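Side-chain contacts in aspartate carbamoyltransferase (PDB 7K46), which probably transfers the carbamoyl group of carbamoyl phosphate to L-aspartate, an early step of pyrimidine synthesis: residues Asp27-Leu32 and Gln144-Ile149; Ile164-Asp169 and His177-Leu182; Val81-Glu86 and Gln97-Thr102; Met54-Phe59 and Arg64-Phe69; Leu289-Glu294 and Ala305-Gln310. One frame throughout, in Å; residues are numbered along the deposited sequence.

Interaction 1. Residues Asp27-Leu32 and Gln144-Ile149; sequences DALIQL and QALLDI
Leu29 and Ile30 meet Leu146 and Ile149 with no flat group between them; the flat groups lie on another flank of helix 142-156, where the amide of Gln144 and the carboxylate of Asp148 pair one helical turn apart. This is helix-helix packing within the carbamoyl phosphate-binding domain, between helices 23-41 and 142-156. Gln144 NE2 gives its N-H to Asp148 OD1 at 2.9 Å, with OD1 lying close to the amide plane and approached on its syn side. Tyr239 and Gln310 also bond this carboxylate, so the buried group has several partners. The four residues that meet are all aliphatic, as suits a buried seam between two helices. Leu29 CD1 and Leu146 CD1 approach to 4.3 Å, a loose contact. The isoleucines sit closer and cross at about a right angle: Ile149 places CG2 anti to its backbone N (chi1 -68°), and this short branch receives the end of the longer one, Ile30 CD1, at 3.8 Å.

Interaction 2. Residues Ile164-Asp169 and His177-Leu182; sequences IALIGD and HSLLKL
Leu166, on the central strand of a parallel sheet, points its side chain at Leu179 and Leu180 of the helix that follows. Strand 163-167, helix 174-186 and strand 191-195 form a beta-alpha-beta crossover of the Rossmann-like aspartate-binding domain, and the three leucines form part of the layer between sheet and helix. Leu166 has CG anti to its carbonyl carbon (chi1 -52°), and its chi2 of 172° carries CD1 straight on from CA, so this methyl is the leading atom. The helix leucines take the other common leucine shape, with CG anti to the backbone N and CD2 extended beyond CG. Leu179 thereby sends CD2 toward the strand, 4.3 Å from Leu166 CD2. Leu180 behaves differently: its bond from the backbone runs past the strand, and it is the methylene at its root that is touched. Tyr239 of the neighbouring strand borders both Leu166 and Leu179, while Leu180 also reaches Val206 on helix 204-217. Branched, flexible leucines suit such a layer, because each can turn two methyls to separate neighbours. Here Leu166 uses both, CD2 on Leu179 and CD1 against Leu180 CB at 4.0 Å.

Interaction 3. Residues Val81-Glu86 and Gln97-Thr102; sequences VNFKVE and QDTIRT
Around Phe83 the backbone is extended (phi -142°, psi 103°) and runs beside one turn of helix 96-104, at Thr99 and Thr102. The Phe83 ring reaches this turn with its outer atoms, and two methyls meet it obliquely from the same side, near its two flanks: CE1 lies 3.8 Å from Thr99 CG2, and CE2 3.9 Å from Thr102 CG2. Each threonine has CG2 anti to the backbone N (chi1 near -60°), which presents the methyl to the ring and leaves the hydroxyl beside the backbone N. Thr102 OG1 donates to Asp98 O at 2.9 Å, tilted from the carbonyl plane, while the helical donor Thr102 N comes from the opposite face of that plane. Thr102 OG1 also bonds Arg64 NH2 of a neighbouring subunit, and Thr99 OG1 bonds Glu94. Threonine suits both positions because it is two-faced: the methyls pack on the ring, which also borders Ser63 of a neighbouring subunit, and the hydroxyls remain available for polar bonds, one of them across the subunit interface.

Interaction 4. Residues Met54-Phe59 and Arg64-Phe69; sequences MTPLFF and RTLSSF
Leu66 lies against the Phe58 ring with two parts of its side chain. Its CD1 sits over one face, 3.8 Å from the ring centroid and 16° off the normal, a CH-pi contact displaced toward the rim, while its CB rests 3.6 Å from Phe58 CE2. Having CG anti to the backbone N carries the leucine's branch out across the ring and on to Pro56. There the two side chains meet at about a right angle, and Pro56 CB comes within 3.4 Å of Leu66 CD1, tighter than usual for two carbons. Proline offers a small, rigid apolar ring here, and the tight pair is local to these two carbons. At the other end Met54 bends at its last torsion (chi3 -73°), which brings CE to 4.3 Å from Phe69 CD1, obliquely to the ring, and to 3.6 Å from Phe69 O. Thr65 CG2 lies at the edge of the Phe69 ring, in its plane. Strand and helix run antiparallel at 173°, their axes 10.1 Å apart, as expected for the first half of a beta-alpha-beta unit. The turn leads from Ser62 into the helix start, Ser63-Arg64-Thr65, a sequence resembling the family's carbamoyl phosphate-binding Ser-Thr-Arg-Thr motif.

Interaction 5. Residues Leu289-Glu294 and Ala305-Gln310; sequences LPRVDE and AAYFRQ
Arg291 holds CG between its backbone N and carbonyl carbon (chi1 61°), the crowded position, and then runs extended to NE, which delivers the guanidinium to Tyr307 and Phe308. Tyr307 places CE2 over one face of the guanidinium, 4.0 Å from Arg291 NH1; the two planes stand 56° apart, so this is no parallel stack. Phe308 turns an edge instead: Arg291 NH2 lies near the plane of its ring, 3.7 Å from CZ, with the planes 75° apart. Tyr307 CD2 in turn sits over the centre of the Phe308 ring. The polar ends are tied down as well. Asp300 forms a salt bridge with Arg291 NH2 and a hydrogen bond with Tyr307 OH, and Arg291 NE pairs with Asp98 of a neighbouring subunit, so a long chain ending in a flat group with several N-H donors fits this place. Leu289 CD1 packs against the backbone carbonyl, 3.7 Å from Tyr307 O, just before the cis peptide to Pro290. Beyond it, Val292 N bonds Glu294 OE1 at 3.0 Å, a local bond within the loop. The contact thus joins the loop after strand 284-286 to the chain entering helix 309-326, with Leu289 and Pro290 also touching Arg64 on helix 63-74.

In the fold
Interactions 1, 2 and 4 are buried and aliphatic or aromatic, whereas 3 and 5 are partly buried and mix apolar packing with polar ends. Interactions 2 and 4 are strand-on-helix contacts in the two domains, about 24 Å apart between centres. Interaction 1 is centred about 16 Å from interaction 2 and 19 Å from interaction 4, touching interaction 2 through Ile149 and Leu182. Its Asp148 also bonds Gln310 of interaction 5, joining helix 142-156 to helix 309-326. The loop of interaction 3 runs beside the strand of interaction 4, and Val81 N bonds Met54 O. At the trimer interface, Asp98 and Thr102 of interaction 3 meet Arg291 and Arg64 of a neighbouring copy's interactions 5 and 4.

Interaction 1. Residues Asp27-Leu32 and Gln144-Ile149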
# COMPACT_ATOMS: atom_id res chain seq x y z
N ASP A 27 -23.12 7.26 -22.81
CA ASP A 27 -24.23 6.31 -22.66
C ASP A 27 -23.71 4.91 -22.39
O ASP A 27 -24.21 4.20 -21.51
CB ASP A 27 -25.11 6.28 -23.92
CG ASP A 27 -25.86 7.57 -24.18
OD1 ASP A 27 -26.07 8.36 -23.25
OD2 ASP A 27 -26.28 7.76 -25.35
N ALA A 28 -22.71 4.48 -23.17
CA ALA A 28 -22.21 3.12 -23.05
C ALA A 28 -21.49 2.92 -21.72
O ALA A 28 -21.63 1.87 -21.09
CB ALA A 28 -21.28 2.80 -24.22
N LEU A 29 -20.73 3.92 -21.27
CA LEU A 29 -20.06 3.82 -19.98
C LEU A 29 -21.06 3.80 -18.84
O LEU A 29 -20.88 3.08 -17.85
CB LEU A 29 -19.06 4.97 -19.80
CG LEU A 29 -17.76 4.91 -20.59
CD1 LEU A 29 -17.01 6.24 -20.53
CD2 LEU A 29 -16.85 3.79 -20.06
N ILE A 30 -22.13 4.59 -18.95
CA ILE A 30 -23.17 4.56 -17.93
C ILE A 30 -23.78 3.17 -17.83
O ILE A 30 -23.93 2.62 -16.73
CB ILE A 30 -24.24 5.63 -18.23
CG1 ILE A 30 -23.69 7.02 -17.90
CG2 ILE A 30 -25.51 5.34 -17.43
CD1 ILE A 30 -24.63 8.15 -18.34
N GLN A 31 -24.15 2.57 -18.97
CA GLN A 31 -24.78 1.25 -18.93
C GLN A 31 -23.83 0.20 -18.38
O GLN A 31 -24.24 -0.69 -17.62
CB GLN A 31 -25.27 0.86 -20.33
CG GLN A 31 -26.17 -0.38 -20.33
CD GLN A 31 -27.43 -0.18 -19.50
OE1 GLN A 31 -28.22 0.73 -19.78
NE2 GLN A 31 -27.60 -1.00 -18.47
N LEU A 32 -22.55 0.27 -18.75
CA LEU A 32 -21.58 -0.70 -18.26
C LEU A 32 -21.37 -0.57 -16.76
O LEU A 32 -21.30 -1.57 -16.04
CB LEU A 32 -20.25 -0.55 -19.02
CG LEU A 32 -19.06 -1.44 -18.62
CD1 LEU A 32 -19.46 -2.91 -18.70
CD2 LEU A 32 -17.84 -1.16 -19.53
N GLN A 144 -14.37 12.29 -12.31
CA GLN A 144 -15.35 13.04 -11.51
C GLN A 144 -16.52 13.51 -12.39
O GLN A 144 -17.68 13.34 -12.02
CB GLN A 144 -14.70 14.24 -10.81
CG GLN A 144 -15.67 14.99 -9.88
CD GLN A 144 -15.91 14.22 -8.59
OE1 GLN A 144 -14.97 13.86 -7.90
NE2 GLN A 144 -17.18 13.95 -8.26
N ALA A 145 -16.22 14.12 -13.54
CA ALA A 145 -17.29 14.52 -14.45
C ALA A 145 -18.18 13.33 -14.81
O ALA A 145 -19.42 13.43 -14.78
CB ALA A 145 -16.70 15.14 -15.72
N LEU A 146 -17.57 12.20 -15.17
CA LEU A 146 -18.35 11.05 -15.62
C LEU A 146 -19.14 10.42 -14.48
O LEU A 146 -20.28 10.00 -14.67
CB LEU A 146 -17.42 10.03 -16.26
CG LEU A 146 -16.92 10.50 -17.63
CD1 LEU A 146 -15.78 9.61 -18.09
CD2 LEU A 146 -18.06 10.48 -18.64
N LEU A 147 -18.55 10.35 -13.28
CA LEU A 147 -19.33 9.83 -12.15
C LEU A 147 -20.46 10.78 -11.77
O LEU A 147 -21.51 10.32 -11.31
CB LEU A 147 -18.42 9.55 -10.94
CG LEU A 147 -17.99 10.65 -9.97
CD1 LEU A 147 -19.04 10.86 -8.86
CD2 LEU A 147 -16.64 10.28 -9.34
N ASP A 148 -20.26 12.10 -11.92
CA ASP A 148 -21.36 13.03 -11.66
C ASP A 148 -22.51 12.78 -12.62
O ASP A 148 -23.69 12.79 -12.22
CB ASP A 148 -20.87 14.48 -11.78
CG ASP A 148 -19.90 14.89 -10.66
OD1 ASP A 148 -19.77 14.17 -9.64
OD2 ASP A 148 -19.26 15.96 -10.82
N ILE A 149 -22.20 12.57 -13.90
CA ILE A 149 -23.24 12.29 -14.89
C ILE A 149 -23.95 10.98 -14.56
O ILE A 149 -25.18 10.89 -14.63
CB ILE A 149 -22.64 12.27 -16.30
CG1 ILE A 149 -22.19 13.66 -16.72
CG2 ILE A 149 -23.64 11.70 -17.30
CD1 ILE A 149 -21.48 13.65 -18.04

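Interaction 2. Residues Ile164-Asp169 and His177-Leu182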
# COMPACT_ATOMS: atom_id res chain seq x y z
N ILE A 164 -30.39 22.18 -13.36
CA ILE A 164 -29.33 21.92 -12.40
C ILE A 164 -28.76 23.25 -11.93
O ILE A 164 -28.58 24.17 -12.74
CB ILE A 164 -28.22 21.02 -13.00
CG1 ILE A 164 -27.06 20.84 -12.01
CG2 ILE A 164 -27.72 21.58 -14.33
CD1 ILE A 164 -26.06 19.77 -12.44
N ALA A 165 -28.50 23.36 -10.63
CA ALA A 165 -27.83 24.52 -10.07
C ALA A 165 -26.40 24.13 -9.73
O ALA A 165 -26.17 23.12 -9.05
CB ALA A 165 -28.54 25.03 -8.81
N LEU A 166 -25.44 24.90 -10.24
CA LEU A 166 -24.03 24.76 -9.87
C LEU A 166 -23.75 25.87 -8.86
O LEU A 166 -23.97 27.05 -9.15
CB LEU A 166 -23.11 24.87 -11.10
CG LEU A 166 -23.47 23.95 -12.27
CD1 LEU A 166 -22.63 24.27 -13.50
CD2 LEU A 166 -23.34 22.46 -11.90
N ILE A 167 -23.33 25.48 -7.66
CA ILE A 167 -23.35 26.37 -6.50
C ILE A 167 -21.96 26.41 -5.90
O ILE A 167 -21.44 25.37 -5.48
CB ILE A 167 -24.36 25.90 -5.45
CG1 ILE A 167 -25.76 25.75 -6.06
CG2 ILE A 167 -24.35 26.84 -4.22
CD1 ILE A 167 -26.65 24.84 -5.24
N GLY A 168 -21.37 27.60 -5.81
CA GLY A 168 -20.10 27.75 -5.10
C GLY A 168 -19.27 28.88 -5.68
O GLY A 168 -19.81 29.84 -6.23
N ASP A 169 -17.95 28.75 -5.53
CA ASP A 169 -16.99 29.64 -6.18
C ASP A 169 -16.89 29.21 -7.63
O ASP A 169 -16.06 28.37 -7.99
CB ASP A 169 -15.64 29.59 -5.47
CG ASP A 169 -14.63 30.57 -6.05
OD1 ASP A 169 -14.78 31.02 -7.20
OD2 ASP A 169 -13.65 30.89 -5.33
N HIS A 177 -16.23 24.28 -14.24
CA HIS A 177 -16.22 24.76 -15.62
C HIS A 177 -16.30 23.59 -16.60
O HIS A 177 -17.08 23.61 -17.55
CB HIS A 177 -14.95 25.55 -15.94
CG HIS A 177 -14.70 26.73 -15.06
ND1 HIS A 177 -13.56 27.50 -15.16
CD2 HIS A 177 -15.44 27.27 -14.06
CE1 HIS A 177 -13.60 28.47 -14.26
NE2 HIS A 177 -14.72 28.35 -13.57
N SER A 178 -15.46 22.57 -16.38
CA SER A 178 -15.44 21.40 -17.25
C SER A 178 -16.76 20.64 -17.20
O SER A 178 -17.25 20.16 -18.22
CB SER A 178 -14.27 20.49 -16.84
OG SER A 178 -14.19 19.35 -17.68
N LEU A 179 -17.34 20.52 -16.00
CA LEU A 179 -18.62 19.82 -15.88
C LEU A 179 -19.70 20.54 -16.68
O LEU A 179 -20.48 19.90 -17.40
CB LEU A 179 -19.03 19.70 -14.41
CG LEU A 179 -20.37 18.98 -14.17
CD1 LEU A 179 -20.31 17.52 -14.62
CD2 LEU A 179 -20.82 19.10 -12.72
N LEU A 180 -19.76 21.86 -16.59
CA LEU A 180 -20.74 22.62 -17.36
C LEU A 180 -20.52 22.42 -18.86
O LEU A 180 -21.48 22.17 -19.61
CB LEU A 180 -20.67 24.10 -17.00
CG LEU A 180 -21.54 25.01 -17.86
CD1 LEU A 180 -23.00 24.60 -17.74
CD2 LEU A 180 -21.34 26.48 -17.47
N LYS A 181 -19.27 22.52 -19.32
CA LYS A 181 -19.00 22.33 -20.75
C LYS A 181 -19.46 20.95 -21.20
O LYS A 181 -20.09 20.81 -22.26
CB LYS A 181 -17.51 22.50 -21.04
CG LYS A 181 -16.96 23.90 -20.86
CD LYS A 181 -15.45 23.85 -21.07
CE LYS A 181 -14.78 25.15 -20.75
NZ LYS A 181 -13.32 25.05 -21.03
N LEU A 182 -19.17 19.92 -20.41
CA LEU A 182 -19.53 18.56 -20.78
C LEU A 182 -21.04 18.39 -20.83
O LEU A 182 -21.57 17.76 -21.76
CB LEU A 182 -18.91 17.58 -19.79
CG LEU A 182 -19.02 16.10 -20.17
CD1 LEU A 182 -18.14 15.85 -21.37
CD2 LEU A 182 -18.61 15.22 -19.00

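Interaction 3. Residues Val81-Glu86 and Gln97-Thr102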
# COMPACT_ATOMS: atom_id res chain seq x y z
N VAL A 81 0.16 -1.45 -7.50
CA VAL A 81 1.48 -1.24 -6.93
C VAL A 81 1.60 0.24 -6.59
O VAL A 81 1.38 1.10 -7.45
CB VAL A 81 2.59 -1.65 -7.92
CG1 VAL A 81 3.97 -1.24 -7.39
CG2 VAL A 81 2.53 -3.17 -8.19
N ASN A 82 1.96 0.54 -5.34
CA ASN A 82 2.17 1.92 -4.92
C ASN A 82 3.53 2.42 -5.41
O ASN A 82 4.47 1.65 -5.58
CB ASN A 82 2.12 2.04 -3.39
CG ASN A 82 0.98 1.26 -2.78
OD1 ASN A 82 -0.18 1.41 -3.18
ND2 ASN A 82 1.30 0.41 -1.80
N PHE A 83 3.62 3.73 -5.62
CA PHE A 83 4.89 4.35 -5.99
C PHE A 83 4.96 5.70 -5.28
O PHE A 83 4.32 6.66 -5.71
CB PHE A 83 5.02 4.51 -7.50
CG PHE A 83 6.41 4.79 -7.97
CD1 PHE A 83 6.94 6.08 -7.88
CD2 PHE A 83 7.19 3.78 -8.51
CE1 PHE A 83 8.22 6.35 -8.32
CE2 PHE A 83 8.48 4.04 -8.95
CZ PHE A 83 9.00 5.32 -8.86
N LYS A 84 5.73 5.76 -4.21
CA LYS A 84 5.87 6.99 -3.43
C LYS A 84 6.66 8.02 -4.23
O LYS A 84 7.79 7.75 -4.67
CB LYS A 84 6.56 6.71 -2.10
N VAL A 85 6.07 9.20 -4.43
CA VAL A 85 6.82 10.30 -5.00
C VAL A 85 7.93 10.69 -4.03
O VAL A 85 7.70 10.88 -2.84
CB VAL A 85 5.88 11.48 -5.31
CG1 VAL A 85 6.69 12.69 -5.74
CG2 VAL A 85 4.86 11.08 -6.37
N GLU A 86 9.16 10.78 -4.55
CA GLU A 86 10.33 10.98 -3.68
C GLU A 86 10.73 12.44 -3.54
O GLU A 86 11.41 12.82 -2.58
CB GLU A 86 11.51 10.16 -4.21
CG GLU A 86 11.28 8.66 -4.22
CD GLU A 86 12.51 7.88 -4.65
OE1 GLU A 86 13.44 8.50 -5.20
OE2 GLU A 86 12.55 6.65 -4.43
N GLN A 97 9.26 12.60 -16.45
CA GLN A 97 9.34 11.66 -17.57
C GLN A 97 10.04 10.37 -17.16
O GLN A 97 9.56 9.28 -17.47
CB GLN A 97 10.07 12.31 -18.75
CG GLN A 97 9.27 13.42 -19.45
CD GLN A 97 9.51 14.81 -18.85
OE1 GLN A 97 9.88 14.95 -17.68
NE2 GLN A 97 9.28 15.84 -19.66
N ASP A 98 11.19 10.48 -16.48
CA ASP A 98 11.90 9.27 -16.07
C ASP A 98 11.08 8.45 -15.09
O ASP A 98 11.14 7.21 -15.10
CB ASP A 98 13.26 9.61 -15.46
CG ASP A 98 14.30 9.94 -16.51
OD1 ASP A 98 13.98 9.84 -17.72
OD2 ASP A 98 15.44 10.29 -16.13
N THR A 99 10.31 9.12 -14.22
CA THR A 99 9.45 8.39 -13.30
C THR A 99 8.37 7.61 -14.05
O THR A 99 8.10 6.45 -13.73
CB THR A 99 8.83 9.34 -12.29
OG1 THR A 99 9.88 9.97 -11.53
CG2 THR A 99 7.90 8.58 -11.33
N ILE A 100 7.75 8.25 -15.05
CA ILE A 100 6.75 7.58 -15.87
C ILE A 100 7.35 6.35 -16.55
O ILE A 100 6.75 5.27 -16.55
CB ILE A 100 6.15 8.56 -16.90
CG1 ILE A 100 5.38 9.67 -16.18
CG2 ILE A 100 5.27 7.82 -17.93
CD1 ILE A 100 4.16 9.18 -15.38
N ARG A 101 8.54 6.50 -17.14
CA ARG A 101 9.20 5.35 -17.76
C ARG A 101 9.41 4.23 -16.75
O ARG A 101 9.31 3.04 -17.08
CB ARG A 101 10.55 5.76 -18.35
CG ARG A 101 10.52 6.97 -19.28
CD ARG A 101 11.00 6.59 -20.64
NE ARG A 101 11.33 7.73 -21.48
CZ ARG A 101 11.40 7.65 -22.80
NH1 ARG A 101 11.11 6.53 -23.43
NH2 ARG A 101 11.76 8.72 -23.50
N THR A 102 9.75 4.59 -15.51
CA THR A 102 9.92 3.58 -14.47
C THR A 102 8.61 2.83 -14.23
O THR A 102 8.60 1.59 -14.16
CB THR A 102 10.43 4.26 -13.19
OG1 THR A 102 11.70 4.89 -13.47
CG2 THR A 102 10.63 3.24 -12.06

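Interaction 4. Residues Met54-Phe59 and Arg64-Phe69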
# COMPACT_ATOMS: atom_id res chain seq x y z
N MET A 54 -1.89 -1.75 -11.96
CA MET A 54 -2.08 -0.31 -11.94
C MET A 54 -1.04 0.29 -11.00
O MET A 54 -0.84 -0.21 -9.89
CB MET A 54 -3.49 0.04 -11.43
CG MET A 54 -3.65 1.51 -10.96
SD MET A 54 -5.23 1.82 -10.13
CE MET A 54 -6.35 1.79 -11.53
N THR A 55 -0.40 1.38 -11.43
CA THR A 55 0.39 2.20 -10.50
C THR A 55 -0.20 3.59 -10.42
O THR A 55 -0.20 4.33 -11.43
CB THR A 55 1.87 2.30 -10.90
OG1 THR A 55 2.46 1.00 -10.94
CG2 THR A 55 2.62 3.13 -9.85
N PRO A 56 -0.68 4.02 -9.26
CA PRO A 56 -1.02 5.44 -9.08
C PRO A 56 0.21 6.25 -8.73
O PRO A 56 1.08 5.80 -7.97
CB PRO A 56 -2.02 5.42 -7.90
CG PRO A 56 -2.25 3.93 -7.58
CD PRO A 56 -1.03 3.23 -8.08
N LEU A 57 0.27 7.46 -9.29
CA LEU A 57 1.37 8.39 -9.03
C LEU A 57 0.70 9.70 -8.63
O LEU A 57 0.25 10.46 -9.50
CB LEU A 57 2.27 8.55 -10.26
CG LEU A 57 3.60 9.27 -10.03
CD1 LEU A 57 4.54 8.43 -9.15
CD2 LEU A 57 4.26 9.62 -11.36
N PHE A 58 0.61 9.96 -7.33
CA PHE A 58 -0.18 11.06 -6.80
C PHE A 58 0.76 12.08 -6.16
O PHE A 58 1.38 11.80 -5.12
CB PHE A 58 -1.23 10.57 -5.80
CG PHE A 58 -2.53 10.14 -6.44
CD1 PHE A 58 -2.54 9.23 -7.49
CD2 PHE A 58 -3.74 10.64 -5.97
CE1 PHE A 58 -3.74 8.83 -8.08
CE2 PHE A 58 -4.95 10.25 -6.56
CZ PHE A 58 -4.95 9.34 -7.61
N PHE A 59 0.91 13.23 -6.81
CA PHE A 59 1.76 14.30 -6.30
C PHE A 59 1.03 15.20 -5.33
O PHE A 59 1.67 16.01 -4.65
CB PHE A 59 2.32 15.13 -7.46
CG PHE A 59 3.36 14.41 -8.27
CD1 PHE A 59 2.99 13.51 -9.26
CD2 PHE A 59 4.71 14.62 -8.04
CE1 PHE A 59 3.94 12.84 -10.01
CE2 PHE A 59 5.67 13.95 -8.79
CZ PHE A 59 5.28 13.06 -9.77
N ARG A 64 -9.77 10.16 -1.38
CA ARG A 64 -11.06 9.78 -1.96
C ARG A 64 -10.92 9.29 -3.40
O ARG A 64 -11.43 8.22 -3.76
CB ARG A 64 -12.03 10.97 -1.88
CG ARG A 64 -13.34 10.80 -2.67
CD ARG A 64 -14.31 11.98 -2.40
NE ARG A 64 -14.82 11.93 -1.03
CZ ARG A 64 -14.37 12.69 -0.03
NH1 ARG A 64 -13.46 13.64 -0.23
NH2 ARG A 64 -14.86 12.50 1.19
N THR A 65 -10.22 10.05 -4.25
CA THR A 65 -10.08 9.63 -5.64
C THR A 65 -9.12 8.45 -5.78
O THR A 65 -9.38 7.51 -6.54
CB THR A 65 -9.64 10.83 -6.50
OG1 THR A 65 -10.68 11.82 -6.48
CG2 THR A 65 -9.40 10.40 -7.93
N LEU A 66 -8.01 8.48 -5.05
CA LEU A 66 -7.03 7.40 -5.12
C LEU A 66 -7.66 6.06 -4.73
O LEU A 66 -7.54 5.07 -5.46
CB LEU A 66 -5.84 7.72 -4.22
CG LEU A 66 -4.77 6.63 -4.05
CD1 LEU A 66 -4.18 6.28 -5.40
CD2 LEU A 66 -3.68 7.10 -3.09
N SER A 67 -8.33 6.01 -3.58
CA SER A 67 -8.85 4.72 -3.11
C SER A 67 -9.91 4.18 -4.06
O SER A 67 -10.00 2.96 -4.26
CB SER A 67 -9.40 4.85 -1.69
OG SER A 67 -10.46 5.80 -1.63
N SER A 68 -10.67 5.06 -4.70
CA SER A 68 -11.68 4.63 -5.67
C SER A 68 -11.03 3.94 -6.87
O SER A 68 -11.48 2.87 -7.31
CB SER A 68 -12.52 5.82 -6.12
OG SER A 68 -13.63 5.41 -6.91
N PHE A 69 -9.98 4.55 -7.44
CA PHE A 69 -9.25 3.90 -8.53
C PHE A 69 -8.68 2.55 -8.10
O PHE A 69 -8.75 1.57 -8.85
CB PHE A 69 -8.10 4.80 -9.03
CG PHE A 69 -8.51 5.77 -10.10
CD1 PHE A 69 -8.70 5.34 -11.41
CD2 PHE A 69 -8.68 7.12 -9.81
CE1 PHE A 69 -9.09 6.23 -12.42
CE2 PHE A 69 -9.05 8.02 -10.81
CZ PHE A 69 -9.26 7.57 -12.11

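Interaction 5. Residues Leu289-Glu294 and Ala305-Gln310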
# COMPACT_ATOMS: atom_id res chain seq x y z
N LEU A 289 -17.30 16.48 -2.90
CA LEU A 289 -16.68 16.27 -1.60
C LEU A 289 -15.17 16.51 -1.68
O LEU A 289 -14.58 16.36 -2.75
CB LEU A 289 -16.99 14.87 -1.06
CG LEU A 289 -18.48 14.63 -0.76
CD1 LEU A 289 -18.73 13.22 -0.23
CD2 LEU A 289 -19.01 15.67 0.24
N PRO A 290 -14.51 16.92 -0.57
CA PRO A 290 -15.06 17.13 0.77
C PRO A 290 -15.92 18.38 0.90
O PRO A 290 -15.78 19.32 0.12
CB PRO A 290 -13.80 17.26 1.64
CG PRO A 290 -12.79 17.83 0.71
CD PRO A 290 -13.06 17.20 -0.62
N ARG A 291 -16.80 18.37 1.90
CA ARG A 291 -17.62 19.51 2.27
C ARG A 291 -17.14 20.09 3.59
O ARG A 291 -16.52 19.39 4.41
CB ARG A 291 -19.09 19.11 2.40
CG ARG A 291 -19.30 18.06 3.49
CD ARG A 291 -20.75 17.92 3.91
NE ARG A 291 -20.93 16.73 4.75
CZ ARG A 291 -22.10 16.29 5.20
NH1 ARG A 291 -23.22 16.96 4.97
NH2 ARG A 291 -22.14 15.15 5.87
N VAL A 292 -17.44 21.36 3.82
CA VAL A 292 -17.29 21.93 5.15
C VAL A 292 -18.69 22.10 5.71
O VAL A 292 -19.35 21.11 6.07
CB VAL A 292 -16.50 23.25 5.14
CG1 VAL A 292 -16.14 23.68 6.56
CG2 VAL A 292 -15.23 23.11 4.31
N ASP A 293 -19.18 23.33 5.76
CA ASP A 293 -20.48 23.64 6.33
C ASP A 293 -21.54 24.00 5.29
O ASP A 293 -22.68 24.27 5.66
CB ASP A 293 -20.34 24.80 7.33
CG ASP A 293 -19.41 25.92 6.83
OD1 ASP A 293 -19.06 25.94 5.63
OD2 ASP A 293 -19.03 26.77 7.66
N GLU A 294 -21.18 24.02 4.00
CA GLU A 294 -22.10 24.46 2.95
C GLU A 294 -23.19 23.44 2.67
O GLU A 294 -24.12 23.73 1.90
CB GLU A 294 -21.31 24.77 1.67
CG GLU A 294 -20.71 23.54 0.97
CD GLU A 294 -19.38 23.10 1.56
OE1 GLU A 294 -18.99 23.59 2.65
OE2 GLU A 294 -18.71 22.25 0.93
N ALA A 305 -30.58 13.19 -0.62
CA ALA A 305 -29.16 13.47 -0.40
C ALA A 305 -28.35 12.37 -1.09
O ALA A 305 -28.24 11.26 -0.59
CB ALA A 305 -28.86 13.53 1.10
N ALA A 306 -27.81 12.69 -2.27
CA ALA A 306 -27.16 11.71 -3.12
C ALA A 306 -25.63 11.74 -3.05
O ALA A 306 -24.98 10.94 -3.74
CB ALA A 306 -27.63 11.90 -4.57
N TYR A 307 -25.04 12.64 -2.26
CA TYR A 307 -23.60 12.85 -2.33
C TYR A 307 -22.79 11.71 -1.72
O TYR A 307 -21.57 11.64 -1.97
CB TYR A 307 -23.20 14.18 -1.67
CG TYR A 307 -24.03 14.57 -0.46
CD1 TYR A 307 -25.24 15.26 -0.62
CD2 TYR A 307 -23.61 14.26 0.83
CE1 TYR A 307 -26.02 15.62 0.48
CE2 TYR A 307 -24.39 14.61 1.95
CZ TYR A 307 -25.59 15.30 1.75
OH TYR A 307 -26.36 15.66 2.83
N PHE A 308 -23.40 10.82 -0.94
CA PHE A 308 -22.65 9.64 -0.52
C PHE A 308 -22.75 8.53 -1.57
O PHE A 308 -21.75 7.90 -1.91
CB PHE A 308 -23.15 9.15 0.85
CG PHE A 308 -23.08 10.19 1.92
CD1 PHE A 308 -21.90 10.89 2.16
CD2 PHE A 308 -24.20 10.49 2.69
CE1 PHE A 308 -21.83 11.87 3.16
CE2 PHE A 308 -24.13 11.46 3.69
CZ PHE A 308 -22.95 12.15 3.92
N ARG A 309 -23.96 8.27 -2.08
CA ARG A 309 -24.11 7.32 -3.18
C ARG A 309 -23.28 7.73 -4.40
O ARG A 309 -22.79 6.87 -5.14
CB ARG A 309 -25.59 7.20 -3.57
CG ARG A 309 -26.47 6.58 -2.46
CD ARG A 309 -27.90 6.28 -2.97
NE ARG A 309 -28.65 7.47 -3.36
CZ ARG A 309 -29.30 8.25 -2.50
NH1 ARG A 309 -29.28 8.02 -1.20
NH2 ARG A 309 -30.00 9.28 -2.97
N GLN A 310 -23.13 9.04 -4.61
CA GLN A 310 -22.30 9.57 -5.69
C GLN A 310 -20.91 8.94 -5.70
O GLN A 310 -20.36 8.62 -6.77
CB GLN A 310 -22.23 11.10 -5.51
CG GLN A 310 -21.52 11.92 -6.58
CD GLN A 310 -21.67 13.42 -6.32
OE1 GLN A 310 -22.47 13.83 -5.46
NE2 GLN A 310 -20.93 14.24 -7.07